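Local atomic coordinates of protein insensitive (Drosophila melanogaster, PDB entry 4IX7), a protein that represses genes of neural development by binding the palindromic DNA sequence CCAATTGG through its BEN domain, and inhibits Notch signalling as a corepressor of Su(H). Residues T12-V18 and K33-I38; R41-A45 and K98-N103; A45-G51 and L64-L68. One frame throughout, in Å; residues are numbered along the deposited sequence.

The three contacts lie within one BEN domain and are chained through its helices. Interaction 1 sets strand 13-15 and helix 16-19 against helix 27-38, mainly by apolar contact, and is partly buried. Interaction 2, the most deeply buried, crosses helix 41-46 with helix 88-112 and adds a salt-bridge network that faces DNA. Interaction 3 begins where helix 41-46 ends, shares Ala45 with interaction 2, and relies on backbone bonds, waters and phosphate contacts. Val36 of interaction 1 packs on Lys98 and Arg41 of interaction 2, while Cys99 meets Leu68 of interaction 3. Interactions 1 and 3 lie about 20 Å apart, centre to centre, on opposite sides of the chain's centre.

Interaction 1 (T12-V18 and K33-I38); sequences TCVPASV and KLLVTI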
loop_
_atom_site.group_PDB
_atom_site.type_symbol
_atom_site.label_atom_id
_atom_site.label_comp_id
_atom_site.label_asym_id
_atom_site.label_seq_id
_atom_site.Cartn_x
_atom_site.Cartn_y
_atom_site.Cartn_z
ATOM N N THR C 12 -18.707 -18.378 -3.466
ATOM C CA THR C 12 -18.324 -17.785 -4.738
ATOM C C THR C 12 -17.482 -18.833 -5.454
ATOM O O THR C 12 -16.574 -19.417 -4.854
ATOM C CB THR C 12 -17.481 -16.520 -4.529
ATOM O OG1 THR C 12 -18.208 -15.605 -3.694
ATOM C CG2 THR C 12 -17.171 -15.852 -5.867
ATOM N N CYS C 13 -17.796 -19.085 -6.721
ATOM C CA CYS C 13 -17.125 -20.148 -7.468
ATOM C C CYS C 13 -16.406 -19.671 -8.720
ATOM O O CYS C 13 -16.759 -18.645 -9.314
ATOM C CB CYS C 13 -18.129 -21.231 -7.866
ATOM S SG CYS C 13 -18.885 -22.086 -6.461
ATOM N N VAL C 14 -15.388 -20.437 -9.102
ATOM C CA VAL C 14 -14.699 -20.279 -10.374
ATOM C C VAL C 14 -14.528 -21.678 -10.955
ATOM O O VAL C 14 -14.551 -22.657 -10.207
ATOM C CB VAL C 14 -13.305 -19.618 -10.189
ATOM C CG1 VAL C 14 -13.446 -18.232 -9.566
ATOM C CG2 VAL C 14 -12.395 -20.497 -9.329
ATOM N N PRO C 15 -14.367 -21.788 -12.285
ATOM C CA PRO C 15 -14.155 -23.134 -12.829
ATOM C C PRO C 15 -12.871 -23.752 -12.288
ATOM O O PRO C 15 -11.916 -23.023 -11.985
ATOM C CB PRO C 15 -14.026 -22.888 -14.333
ATOM C CG PRO C 15 -14.718 -21.580 -14.568
ATOM C CD PRO C 15 -14.418 -20.766 -13.343
ATOM N N ALA C 16 -12.852 -25.076 -12.147
ATOM C CA ALA C 16 -11.642 -25.768 -11.711
ATOM C C ALA C 16 -10.462 -25.448 -12.619
ATOM O O ALA C 16 -9.332 -25.317 -12.144
ATOM C CB ALA C 16 -11.872 -27.268 -11.648
ATOM N N SER C 17 -10.726 -25.322 -13.915
ATOM C CA SER C 17 -9.671 -25.028 -14.882
ATOM C C SER C 17 -8.955 -23.725 -14.520
ATOM O O SER C 17 -7.742 -23.604 -14.694
ATOM C CB SER C 17 -10.224 -24.981 -16.309
ATOM O OG SER C 17 -11.186 -23.954 -16.474
ATOM N N VAL C 18 -9.708 -22.764 -13.993
ATOM C CA VAL C 18 -9.124 -21.502 -13.574
ATOM C C VAL C 18 -8.430 -21.654 -12.220
ATOM O O VAL C 18 -7.265 -21.278 -12.062
ATOM C CB VAL C 18 -10.189 -20.378 -13.512
ATOM C CG1 VAL C 18 -9.588 -19.106 -12.941
ATOM C CG2 VAL C 18 -10.758 -20.119 -14.895
ATOM N N LYS C 33 -6.528 -12.632 -11.212
ATOM C CA LYS C 33 -7.181 -13.689 -11.979
ATOM C C LYS C 33 -8.558 -14.007 -11.421
ATOM O O LYS C 33 -9.521 -14.159 -12.176
ATOM C CB LYS C 33 -6.327 -14.957 -12.037
ATOM C CG LYS C 33 -6.929 -16.062 -12.903
ATOM C CD LYS C 33 -7.196 -15.576 -14.328
ATOM C CE LYS C 33 -7.416 -16.747 -15.283
ATOM N NZ LYS C 33 -7.679 -16.316 -16.689
ATOM N N LEU C 34 -8.657 -14.105 -10.099
ATOM C CA LEU C 34 -9.957 -14.372 -9.491
ATOM C C LEU C 34 -10.919 -13.236 -9.819
ATOM O O LEU C 34 -12.075 -13.479 -10.158
ATOM C CB LEU C 34 -9.826 -14.557 -7.974
ATOM C CG LEU C 34 -9.085 -15.821 -7.521
ATOM C CD1 LEU C 34 -8.787 -15.767 -6.030
ATOM C CD2 LEU C 34 -9.922 -17.050 -7.849
ATOM N N LEU C 35 -10.450 -11.995 -9.714
ATOM C CA LEU C 35 -11.313 -10.847 -9.992
ATOM C C LEU C 35 -11.913 -10.850 -11.391
ATOM O O LEU C 35 -13.104 -10.598 -11.547
ATOM C CB LEU C 35 -10.565 -9.534 -9.769
ATOM C CG LEU C 35 -10.328 -9.124 -8.316
ATOM C CD1 LEU C 35 -9.348 -7.964 -8.298
ATOM C CD2 LEU C 35 -11.622 -8.750 -7.577
ATOM N N VAL C 36 -11.105 -11.126 -12.412
ATOM C CA VAL C 36 -11.626 -11.088 -13.777
ATOM C C VAL C 36 -12.445 -12.323 -14.117
ATOM O O VAL C 36 -13.100 -12.366 -15.158
ATOM C CB VAL C 36 -10.519 -10.870 -14.826
ATOM C CG1 VAL C 36 -9.844 -9.522 -14.578
ATOM C CG2 VAL C 36 -9.517 -12.033 -14.817
ATOM N N THR C 37 -12.393 -13.327 -13.245
ATOM C CA THR C 37 -13.229 -14.514 -13.408
ATOM C C THR C 37 -14.602 -14.301 -12.774
ATOM O O THR C 37 -15.624 -14.755 -13.301
ATOM C CB THR C 37 -12.548 -15.764 -12.796
ATOM O OG1 THR C 37 -11.260 -15.944 -13.400
ATOM C CG2 THR C 37 -13.384 -17.017 -13.069
ATOM N N ILE C 38 -14.625 -13.558 -11.673
ATOM C CA ILE C 38 -15.814 -13.418 -10.834
ATOM C C ILE C 38 -16.638 -12.176 -11.198
ATOM O O ILE C 38 -17.873 -12.182 -11.088
ATOM C CB ILE C 38 -15.401 -13.389 -9.346
ATOM C CG1 ILE C 38 -14.915 -14.777 -8.917
ATOM C CG2 ILE C 38 -16.528 -12.898 -8.451
ATOM C CD1 ILE C 38 -14.052 -14.748 -7.670
#
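Val14 lays its CG1 methyl against Thr37 and Ile38, the central contact where strand 13-15 of a two-stranded antiparallel sheet, paired with strand 4-6, packs across helix 27-38 of the BEN domain. The strand and helix segments run nearly perpendicular, at 96°, with axes 8.9 Å apart. Val14 CG1 lies 3.7 Å from Thr37 CG2 and 3.8 Å from Ile38 CG1, and Leu34 CD2 approaches the same methyl. Thr12 crosses Ile38 at about a right angle, its CG2 3.8 Å from Ile38 CD1. The methyl of Thr37 points at the strand because CG2 stands opposite the backbone N (chi1 -57° for OG1), and it also touches Pro15 CD. At the other end Val18 CG1 lies against the aliphatic chain of Lys33. A glycine in place of Thr37 would probably open a gap beside Val14 and Pro15 and take from Lys33 O its side-chain hydrogen bond. Further out, Thr12 OG1 is hydrogen-bonded to Asp75, and Ile38 and Leu34 rest on Ile76 and Val80 of helix 70-84. Thr37 OG1 is itself turned back into the helix, hydrogen-bonded to Lys33 O at 2.8 Å, while Val18 CG1 touches it at 3.6 Å.

Interaction 2 (R41-A45 and K98-N103); sequences RETLA and KCADEN. With nucleotides of chain B.
Leu44 and Ala45 press on Glu102 and Cys99 where helix 41-46 crosses helix 88-112 at -108°, the segment axes 7.8 Å apart. This is the tight side. Ala45 CB sits 3.4 Å from Glu102 O, and Leu44 CB rests 3.8 Å from Glu102 CG, so the aliphatic part of the glutamate serves as an apolar surface. Cys99 CA makes a CH...O contact with Leu44 O. Beside it Asn103 ND2 donates to Ala45 O (2.8 Å) almost in line, in its own amide plane. Its CG lies opposite the backbone N (chi1 -180°), which carries the amide to the end of the neighbouring helix.

The DNA-facing side is held by charge. Glu102 OE2 takes two donors, Arg41 NH1 at 2.8 Å on its syn side and Lys98 NZ at 2.6 Å on its anti side. The guanidinium and carboxylate planes are nearly perpendicular, 89° apart, and the arginine bond is bent. The shared acid probably offsets the two positive charges, and Arg41 NH1 also bridges a DNA phosphate. C8 of DG1 of chain B lies over one guanidinium face, offset toward its rim, and Arg41 CG packs 3.5 Å from C6 of the same base. Outside the crossing, Asp101 OD1 accepts from N4 of DC4 of chain B at 2.9 Å and OD2 is salt-bridged to Arg32; the carboxylate touches the methyl C7 of DT3 of chain B. A base-contacting acid on helix 88-112, backed by a salt-bridge network, makes this crossing part of the DNA-binding surface of the BEN domain.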
loop_
_atom_site.group_PDB
_atom_site.type_symbol
_atom_site.label_atom_id
_atom_site.label_comp_id
_atom_site.label_asym_id
_atom_site.label_seq_id
_atom_site.Cartn_x
_atom_site.Cartn_y
_atom_site.Cartn_z
ATOM N N ARG C 41 -15.391 -6.816 -16.474
ATOM C CA ARG C 41 -14.448 -5.700 -16.424
ATOM C C ARG C 41 -15.164 -4.390 -16.134
ATOM O O ARG C 41 -14.617 -3.522 -15.454
ATOM C CB ARG C 41 -13.641 -5.565 -17.723
ATOM C CG ARG C 41 -12.908 -6.809 -18.154
ATOM C CD ARG C 41 -11.960 -7.344 -17.100
ATOM N NE ARG C 41 -11.321 -8.556 -17.614
ATOM C CZ ARG C 41 -10.072 -8.624 -18.060
ATOM N NH1 ARG C 41 -9.279 -7.558 -18.019
ATOM N NH2 ARG C 41 -9.605 -9.777 -18.516
ATOM N N GLU C 42 -16.384 -4.247 -16.646
ATOM C CA GLU C 42 -17.143 -3.016 -16.421
ATOM C C GLU C 42 -17.431 -2.801 -14.936
ATOM O O GLU C 42 -17.343 -1.680 -14.442
ATOM C CB GLU C 42 -18.441 -3.002 -17.229
ATOM C CG GLU C 42 -19.139 -1.639 -17.275
ATOM C CD GLU C 42 -20.221 -1.465 -16.213
ATOM O OE1 GLU C 42 -20.750 -0.336 -16.084
ATOM O OE2 GLU C 42 -20.550 -2.448 -15.509
ATOM N N THR C 43 -17.772 -3.877 -14.232
ATOM C CA THR C 43 -17.982 -3.806 -12.789
ATOM C C THR C 43 -16.703 -3.371 -12.064
ATOM O O THR C 43 -16.739 -2.497 -11.191
ATOM C CB THR C 43 -18.461 -5.164 -12.238
ATOM O OG1 THR C 43 -19.705 -5.517 -12.857
ATOM C CG2 THR C 43 -18.661 -5.087 -10.749
ATOM N N LEU C 44 -15.577 -3.982 -12.432
ATOM C CA LEU C 44 -14.299 -3.634 -11.826
ATOM C C LEU C 44 -13.936 -2.180 -12.104
ATOM O O LEU C 44 -13.328 -1.506 -11.267
ATOM C CB LEU C 44 -13.190 -4.547 -12.363
ATOM C CG LEU C 44 -13.363 -6.031 -12.030
ATOM C CD1 LEU C 44 -12.252 -6.842 -12.695
ATOM C CD2 LEU C 44 -13.341 -6.245 -10.525
ATOM N N ALA C 45 -14.313 -1.701 -13.286
ATOM C CA ALA C 45 -13.925 -0.355 -13.690
ATOM C C ALA C 45 -14.765 0.724 -13.007
ATOM O O ALA C 45 -14.346 1.879 -12.914
ATOM C CB ALA C 45 -14.025 -0.220 -15.186
ATOM N N LYS C 98 -6.298 -3.381 -9.118
ATOM C CA LYS C 98 -6.945 -3.955 -10.293
ATOM C C LYS C 98 -8.171 -3.133 -10.718
ATOM O O LYS C 98 -8.407 -2.926 -11.920
ATOM C CB LYS C 98 -7.324 -5.416 -10.039
ATOM C CG LYS C 98 -8.090 -6.084 -11.186
ATOM C CD LYS C 98 -7.340 -5.943 -12.509
ATOM C CE LYS C 98 -7.899 -6.881 -13.559
ATOM N NZ LYS C 98 -7.247 -6.708 -14.903
ATOM N N CYS C 99 -8.952 -2.677 -9.741
ATOM C CA CYS C 99 -10.101 -1.816 -10.037
ATOM C C CYS C 99 -9.644 -0.533 -10.719
ATOM O O CYS C 99 -10.259 -0.080 -11.677
ATOM C CB CYS C 99 -10.873 -1.471 -8.759
ATOM S SG CYS C 99 -11.814 -2.863 -8.117
ATOM N N ALA C 100 -8.560 0.054 -10.223
ATOM C CA ALA C 100 -8.013 1.268 -10.830
ATOM C C ALA C 100 -7.503 0.998 -12.243
ATOM O O ALA C 100 -7.691 1.815 -13.140
ATOM C CB ALA C 100 -6.907 1.842 -9.956
ATOM N N ASP C 101 -6.883 -0.163 -12.443
ATOM C CA ASP C 101 -6.392 -0.556 -13.767
ATOM C C ASP C 101 -7.543 -0.693 -14.778
ATOM O O ASP C 101 -7.446 -0.233 -15.926
ATOM C CB ASP C 101 -5.613 -1.874 -13.690
ATOM C CG ASP C 101 -4.293 -1.748 -12.931
ATOM O OD1 ASP C 101 -3.780 -0.619 -12.771
ATOM O OD2 ASP C 101 -3.741 -2.794 -12.520
ATOM N N GLU C 102 -8.640 -1.307 -14.348
ATOM C CA GLU C 102 -9.790 -1.501 -15.232
ATOM C C GLU C 102 -10.492 -0.185 -15.523
ATOM O O GLU C 102 -11.007 0.032 -16.621
ATOM C CB GLU C 102 -10.763 -2.526 -14.650
ATOM C CG GLU C 102 -10.197 -3.935 -14.612
ATOM C CD GLU C 102 -9.968 -4.538 -15.997
ATOM O OE1 GLU C 102 -10.495 -4.018 -17.013
ATOM O OE2 GLU C 102 -9.254 -5.559 -16.074
ATOM N N ASN C 103 -10.511 0.702 -14.537
ATOM C CA ASN C 103 -11.068 2.028 -14.746
ATOM C C ASN C 103 -10.289 2.777 -15.822
ATOM O O ASN C 103 -10.883 3.451 -16.657
ATOM C CB ASN C 103 -11.077 2.816 -13.440
ATOM C CG ASN C 103 -11.658 4.202 -13.599
ATOM O OD1 ASN C 103 -10.931 5.163 -13.845
ATOM N ND2 ASN C 103 -12.976 4.313 -13.455
ATOM O "O5'" DG B 1 -8.320 -10.765 -23.188
ATOM C "C5'" DG B 1 -7.416 -9.868 -23.822
ATOM C "C4'" DG B 1 -7.700 -8.441 -23.398
ATOM O "O4'" DG B 1 -9.057 -8.053 -23.704
ATOM C "C3'" DG B 1 -7.646 -8.221 -21.898
ATOM O "O3'" DG B 1 -6.294 -8.034 -21.597
ATOM C "C2'" DG B 1 -8.420 -6.929 -21.719
ATOM C "C1'" DG B 1 -9.520 -7.101 -22.756
ATOM N N9 DG B 1 -10.802 -7.598 -22.266
ATOM C C8 DG B 1 -11.093 -8.909 -21.991
ATOM N N7 DG B 1 -12.321 -9.088 -21.595
ATOM C C5 DG B 1 -12.881 -7.826 -21.628
ATOM C C6 DG B 1 -14.197 -7.419 -21.301
ATOM O O6 DG B 1 -15.132 -8.124 -20.910
ATOM N N1 DG B 1 -14.374 -6.051 -21.463
ATOM C C2 DG B 1 -13.393 -5.193 -21.890
ATOM N N2 DG B 1 -13.762 -3.908 -21.979
ATOM N N3 DG B 1 -12.149 -5.558 -22.199
ATOM C C4 DG B 1 -11.962 -6.890 -22.041
ATOM P P DT B 3 -2.630 -8.262 -15.637
ATOM O OP1 DT B 3 -2.482 -9.730 -15.506
ATOM O OP2 DT B 3 -3.858 -7.565 -15.232
ATOM O "O5'" DT B 3 -1.427 -7.580 -14.822
ATOM C "C5'" DT B 3 -0.141 -8.105 -15.013
ATOM C "C4'" DT B 3 0.837 -7.257 -14.232
ATOM O "O4'" DT B 3 0.896 -5.947 -14.847
ATOM C "C3'" DT B 3 0.461 -7.022 -12.773
ATOM O "O3'" DT B 3 1.523 -7.542 -11.961
ATOM C "C2'" DT B 3 0.288 -5.509 -12.671
ATOM C "C1'" DT B 3 1.136 -4.999 -13.819
ATOM N N1 DT B 3 0.752 -3.677 -14.363
ATOM C C2 DT B 3 1.742 -2.726 -14.550
ATOM O O2 DT B 3 2.916 -2.914 -14.259
ATOM N N3 DT B 3 1.295 -1.540 -15.075
ATOM C C4 DT B 3 0.006 -1.235 -15.460
ATOM O O4 DT B 3 -0.285 -0.138 -15.929
ATOM C C5 DT B 3 -0.969 -2.275 -15.252
ATOM C C7 DT B 3 -2.406 -2.050 -15.620
ATOM C C6 DT B 3 -0.556 -3.437 -14.737
ATOM P P DC B 4 1.426 -7.493 -10.364
ATOM O OP1 DC B 4 2.252 -8.597 -9.818
ATOM O OP2 DC B 4 -0.001 -7.364 -9.989
ATOM O "O5'" DC B 4 2.091 -6.098 -10.000
ATOM C "C5'" DC B 4 3.454 -5.901 -10.347
ATOM C "C4'" DC B 4 3.804 -4.450 -10.108
ATOM O "O4'" DC B 4 3.008 -3.616 -10.974
ATOM C "C3'" DC B 4 3.474 -3.947 -8.706
ATOM O "O3'" DC B 4 4.719 -3.884 -8.030
ATOM C "C2'" DC B 4 2.840 -2.568 -8.911
ATOM C "C1'" DC B 4 3.008 -2.326 -10.399
ATOM N N1 DC B 4 1.882 -1.597 -11.040
ATOM C C2 DC B 4 2.107 -0.331 -11.590
ATOM O O2 DC B 4 3.243 0.145 -11.522
ATOM N N3 DC B 4 1.080 0.328 -12.170
ATOM C C4 DC B 4 -0.139 -0.230 -12.215
ATOM N N4 DC B 4 -1.135 0.457 -12.803
ATOM C C5 DC B 4 -0.392 -1.516 -11.641
ATOM C C6 DC B 4 0.636 -2.158 -11.070
#

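Interaction 3 (A45-G51 and L64-L68); sequences ATHSVTG and LKRML. With nucleotides of chain A.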
loop_
_atom_site.group_PDB
_atom_site.type_symbol
_atom_site.label_atom_id
_atom_site.label_comp_id
_atom_site.label_asym_id
_atom_site.label_seq_id
_atom_site.Cartn_x
_atom_site.Cartn_y
_atom_site.Cartn_z
ATOM N N ALA C 45 -14.313 -1.701 -13.286
ATOM C CA ALA C 45 -13.925 -0.355 -13.690
ATOM C C ALA C 45 -14.765 0.724 -13.007
ATOM O O ALA C 45 -14.346 1.879 -12.914
ATOM C CB ALA C 45 -14.025 -0.220 -15.186
ATOM N N THR C 46 -15.940 0.348 -12.521
ATOM C CA THR C 46 -16.878 1.327 -11.957
ATOM C C THR C 46 -17.108 1.189 -10.461
ATOM O O THR C 46 -17.846 1.983 -9.879
ATOM C CB THR C 46 -18.256 1.226 -12.638
ATOM O OG1 THR C 46 -18.770 -0.110 -12.502
ATOM C CG2 THR C 46 -18.147 1.584 -14.106
ATOM N N HIS C 47 -16.497 0.181 -9.842
ATOM C CA HIS C 47 -16.660 -0.071 -8.414
ATOM C C HIS C 47 -15.316 0.033 -7.711
ATOM O O HIS C 47 -14.270 0.095 -8.359
ATOM C CB HIS C 47 -17.257 -1.459 -8.174
ATOM C CG HIS C 47 -18.705 -1.561 -8.539
ATOM N ND1 HIS C 47 -19.178 -1.324 -9.816
ATOM C CD2 HIS C 47 -19.791 -1.866 -7.787
ATOM C CE1 HIS C 47 -20.491 -1.489 -9.830
ATOM N NE2 HIS C 47 -20.888 -1.815 -8.616
ATOM N N SER C 48 -15.363 0.050 -6.384
ATOM C CA SER C 48 -14.171 0.041 -5.558
ATOM C C SER C 48 -14.291 -1.000 -4.447
ATOM O O SER C 48 -15.352 -1.593 -4.234
ATOM C CB SER C 48 -13.937 1.424 -4.948
ATOM O OG SER C 48 -15.009 1.769 -4.078
ATOM N N VAL C 49 -13.205 -1.203 -3.707
ATOM C CA VAL C 49 -13.236 -2.148 -2.601
ATOM C C VAL C 49 -14.208 -1.711 -1.512
ATOM O O VAL C 49 -14.981 -2.530 -1.004
ATOM C CB VAL C 49 -11.830 -2.347 -1.994
ATOM C CG1 VAL C 49 -11.900 -3.184 -0.726
ATOM C CG2 VAL C 49 -10.923 -3.002 -3.018
ATOM N N THR C 50 -14.187 -0.424 -1.174
ATOM C CA THR C 50 -14.936 0.081 -0.018
ATOM C C THR C 50 -16.183 0.898 -0.342
ATOM O O THR C 50 -17.042 1.080 0.526
ATOM C CB THR C 50 -14.062 0.960 0.903
ATOM O OG1 THR C 50 -13.712 2.173 0.220
ATOM C CG2 THR C 50 -12.800 0.216 1.332
ATOM N N GLY C 51 -16.275 1.412 -1.565
ATOM C CA GLY C 51 -17.376 2.284 -1.941
ATOM C C GLY C 51 -17.278 3.687 -1.352
ATOM O O GLY C 51 -18.205 4.486 -1.493
ATOM N N LEU C 64 -18.820 8.756 -7.756
ATOM C CA LEU C 64 -18.670 7.928 -6.556
ATOM C C LEU C 64 -18.894 6.454 -6.904
ATOM O O LEU C 64 -19.990 6.061 -7.305
ATOM C CB LEU C 64 -19.603 8.379 -5.413
ATOM C CG LEU C 64 -19.612 7.508 -4.141
ATOM C CD1 LEU C 64 -18.238 7.416 -3.490
ATOM C CD2 LEU C 64 -20.643 8.012 -3.131
ATOM N N LYS C 65 -17.850 5.645 -6.755
ATOM C CA LYS C 65 -17.925 4.225 -7.093
ATOM C C LYS C 65 -18.499 3.422 -5.945
ATOM O O LYS C 65 -18.117 3.633 -4.783
ATOM C CB LYS C 65 -16.528 3.702 -7.421
ATOM C CG LYS C 65 -15.896 4.421 -8.591
ATOM C CD LYS C 65 -14.511 3.894 -8.910
ATOM C CE LYS C 65 -13.831 4.714 -9.995
ATOM N NZ LYS C 65 -12.356 4.442 -10.011
ATOM N N ARG C 66 -19.414 2.508 -6.257
ATOM C CA ARG C 66 -20.016 1.653 -5.233
ATOM C C ARG C 66 -19.076 0.512 -4.876
ATOM O O ARG C 66 -18.167 0.178 -5.638
ATOM C CB ARG C 66 -21.348 1.057 -5.715
ATOM C CG ARG C 66 -22.324 2.035 -6.359
ATOM C CD ARG C 66 -22.659 3.198 -5.452
ATOM N NE ARG C 66 -23.366 2.806 -4.234
ATOM C CZ ARG C 66 -23.884 3.680 -3.376
ATOM N NH1 ARG C 66 -23.775 4.980 -3.618
ATOM N NH2 ARG C 66 -24.502 3.260 -2.279
HETATM N N MSE C 67 -19.309 -0.113 -3.733
HETATM C CA MSE C 67 -18.458 -1.220 -3.330
HETATM C C MSE C 67 -18.741 -2.497 -4.138
HETATM O O MSE C 67 -19.887 -2.798 -4.492
HETATM C CB MSE C 67 -18.565 -1.479 -1.824
HETATM C CG MSE C 67 -19.720 -2.365 -1.461
HETATM SE SE MSE C 67 -19.826 -2.637 0.446
HETATM C CE MSE C 67 -17.955 -2.727 0.873
ATOM N N LEU C 68 -17.673 -3.229 -4.453
ATOM C CA LEU C 68 -17.807 -4.556 -5.048
ATOM C C LEU C 68 -18.546 -5.458 -4.066
ATOM O O LEU C 68 -18.407 -5.303 -2.849
ATOM C CB LEU C 68 -16.418 -5.144 -5.332
ATOM C CG LEU C 68 -15.666 -4.500 -6.493
ATOM C CD1 LEU C 68 -14.207 -4.971 -6.471
ATOM C CD2 LEU C 68 -16.336 -4.836 -7.815
ATOM P P DA A 7 -10.706 1.821 -1.844
ATOM O OP1 DA A 7 -12.132 1.422 -1.764
ATOM O OP2 DA A 7 -9.705 0.951 -2.504
ATOM O "O5'" DA A 7 -10.603 3.218 -2.570
ATOM C "C5'" DA A 7 -11.534 4.227 -2.206
ATOM C "C4'" DA A 7 -11.328 5.425 -3.108
ATOM O "O4'" DA A 7 -10.123 6.120 -2.679
ATOM C "C3'" DA A 7 -11.155 5.134 -4.596
ATOM O "O3'" DA A 7 -11.722 6.223 -5.332
ATOM C "C2'" DA A 7 -9.634 5.086 -4.783
ATOM C "C1'" DA A 7 -9.162 6.083 -3.721
ATOM N N9 DA A 7 -7.868 5.758 -3.110
ATOM C C8 DA A 7 -7.405 4.518 -2.742
ATOM N N7 DA A 7 -6.194 4.541 -2.226
ATOM C C5 DA A 7 -5.843 5.889 -2.246
ATOM C C6 DA A 7 -4.681 6.581 -1.847
ATOM N N6 DA A 7 -3.602 5.984 -1.303
ATOM N N1 DA A 7 -4.669 7.920 -2.016
ATOM C C2 DA A 7 -5.735 8.531 -2.558
ATOM N N3 DA A 7 -6.885 7.985 -2.973
ATOM C C4 DA A 7 -6.864 6.647 -2.803
ATOM P P DT A 8 -11.814 6.165 -6.934
ATOM O OP1 DT A 8 -13.045 6.900 -7.339
ATOM O OP2 DT A 8 -11.622 4.771 -7.365
ATOM O "O5'" DT A 8 -10.543 7.013 -7.416
ATOM C "C5'" DT A 8 -10.501 8.394 -7.100
ATOM C "C4'" DT A 8 -9.138 8.944 -7.485
ATOM O "O4'" DT A 8 -8.142 8.370 -6.609
ATOM C "C3'" DT A 8 -8.687 8.575 -8.892
ATOM O "O3'" DT A 8 -8.806 9.739 -9.695
ATOM C "C2'" DT A 8 -7.226 8.144 -8.759
ATOM C "C1'" DT A 8 -6.911 8.456 -7.307
ATOM N N1 DT A 8 -5.988 7.512 -6.629
ATOM C C2 DT A 8 -4.866 8.027 -6.025
ATOM O O2 DT A 8 -4.598 9.216 -6.044
ATOM N N3 DT A 8 -4.063 7.100 -5.411
ATOM C C4 DT A 8 -4.286 5.736 -5.353
ATOM O O4 DT A 8 -3.511 4.987 -4.772
ATOM C C5 DT A 8 -5.483 5.266 -6.000
ATOM C C7 DT A 8 -5.817 3.803 -5.986
ATOM C C6 DT A 8 -6.269 6.166 -6.607
ATOM P P DA A 6 -7.192 -0.677 3.728
ATOM O OP1 DA A 6 -8.190 -1.745 3.880
ATOM O OP2 DA A 6 -5.803 -0.966 3.303
ATOM O "O5'" DA A 6 -7.741 0.405 2.690
ATOM C "C5'" DA A 6 -9.077 0.833 2.833
ATOM C "C4'" DA A 6 -9.394 1.848 1.751
ATOM O "O4'" DA A 6 -8.516 2.994 1.907
ATOM C "C3'" DA A 6 -9.221 1.389 0.303
ATOM O "O3'" DA A 6 -10.207 2.166 -0.348
ATOM C "C2'" DA A 6 -7.791 1.852 -0.004
ATOM C "C1'" DA A 6 -7.762 3.194 0.727
ATOM N N9 DA A 6 -6.459 3.686 1.159
ATOM C C8 DA A 6 -5.371 2.985 1.614
ATOM N N7 DA A 6 -4.362 3.760 1.951
ATOM C C5 DA A 6 -4.827 5.051 1.739
ATOM C C6 DA A 6 -4.247 6.327 1.897
ATOM N N6 DA A 6 -3.008 6.515 2.356
ATOM N N1 DA A 6 -5.009 7.404 1.569
ATOM C C2 DA A 6 -6.247 7.198 1.112
ATOM N N3 DA A 6 -6.893 6.051 0.925
ATOM C C4 DA A 6 -6.118 5.011 1.249
HETATM O O HOH W 1 -20.320 1.871 -8.932
HETATM O O HOH W 2 -12.715 1.237 -10.324
HETATM O O HOH W 3 -15.253 4.441 -4.046
HETATM O O HOH W 4 -16.053 -4.994 -1.383
#
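Ser48 and Leu68 join the two segments through backbone hydrogen bonds in a short parallel pairing. Ser48 N donates to Arg66 O and Leu68 N to Ser48 O (2.8 Å), and the same Ser48 O receives a CH...O contact from Met67 CA. Gly51 CA makes another to Lys65 O at 3.2 Å; a side chain at Gly51 would run into Met67 N, and its phi is positive. Ser48 OG accepts from Gly51 N, an ST motif that bends the chain there. With chi1 at 63° the hydroxyl stands between the backbone N and carbonyl carbon, within reach of Gly51 N.

Side-chain packing is centred on His47. Its CB lies 3.5 Å from Leu68 CD2, and Met67 O approaches the ring edge near its plane, while ND1 donates to Thr46 OG1, itself bonded to Glu42. The selenomethionine Met67 reaches back with CE to Val49 O.

Ordered waters fill in the polar partners. One bridges Thr46 O and Arg66 N and sits over a face of the His47 ring; another links Val49 O to Leu68 O.

Phosphate contacts complete the account. Thr50 grips OP1 of DA7 of chain A with both its N (2.8 Å) and its OG1 (2.6 Å). The extended Lys65 chain passes Thr46 O, and Lys65 NZ hydrogen-bonds OP2 of DT8 of chain A at 2.8 Å. This pairing presents a phosphate-binding part of the BEN domain.

Strand 47-48 follows helix 41-46 directly, and strand 66-67, after an intervening loop, leads to helix 70-84, with Val49 packed on Ile95 and Lys65 on Asn103 of helix 88-112.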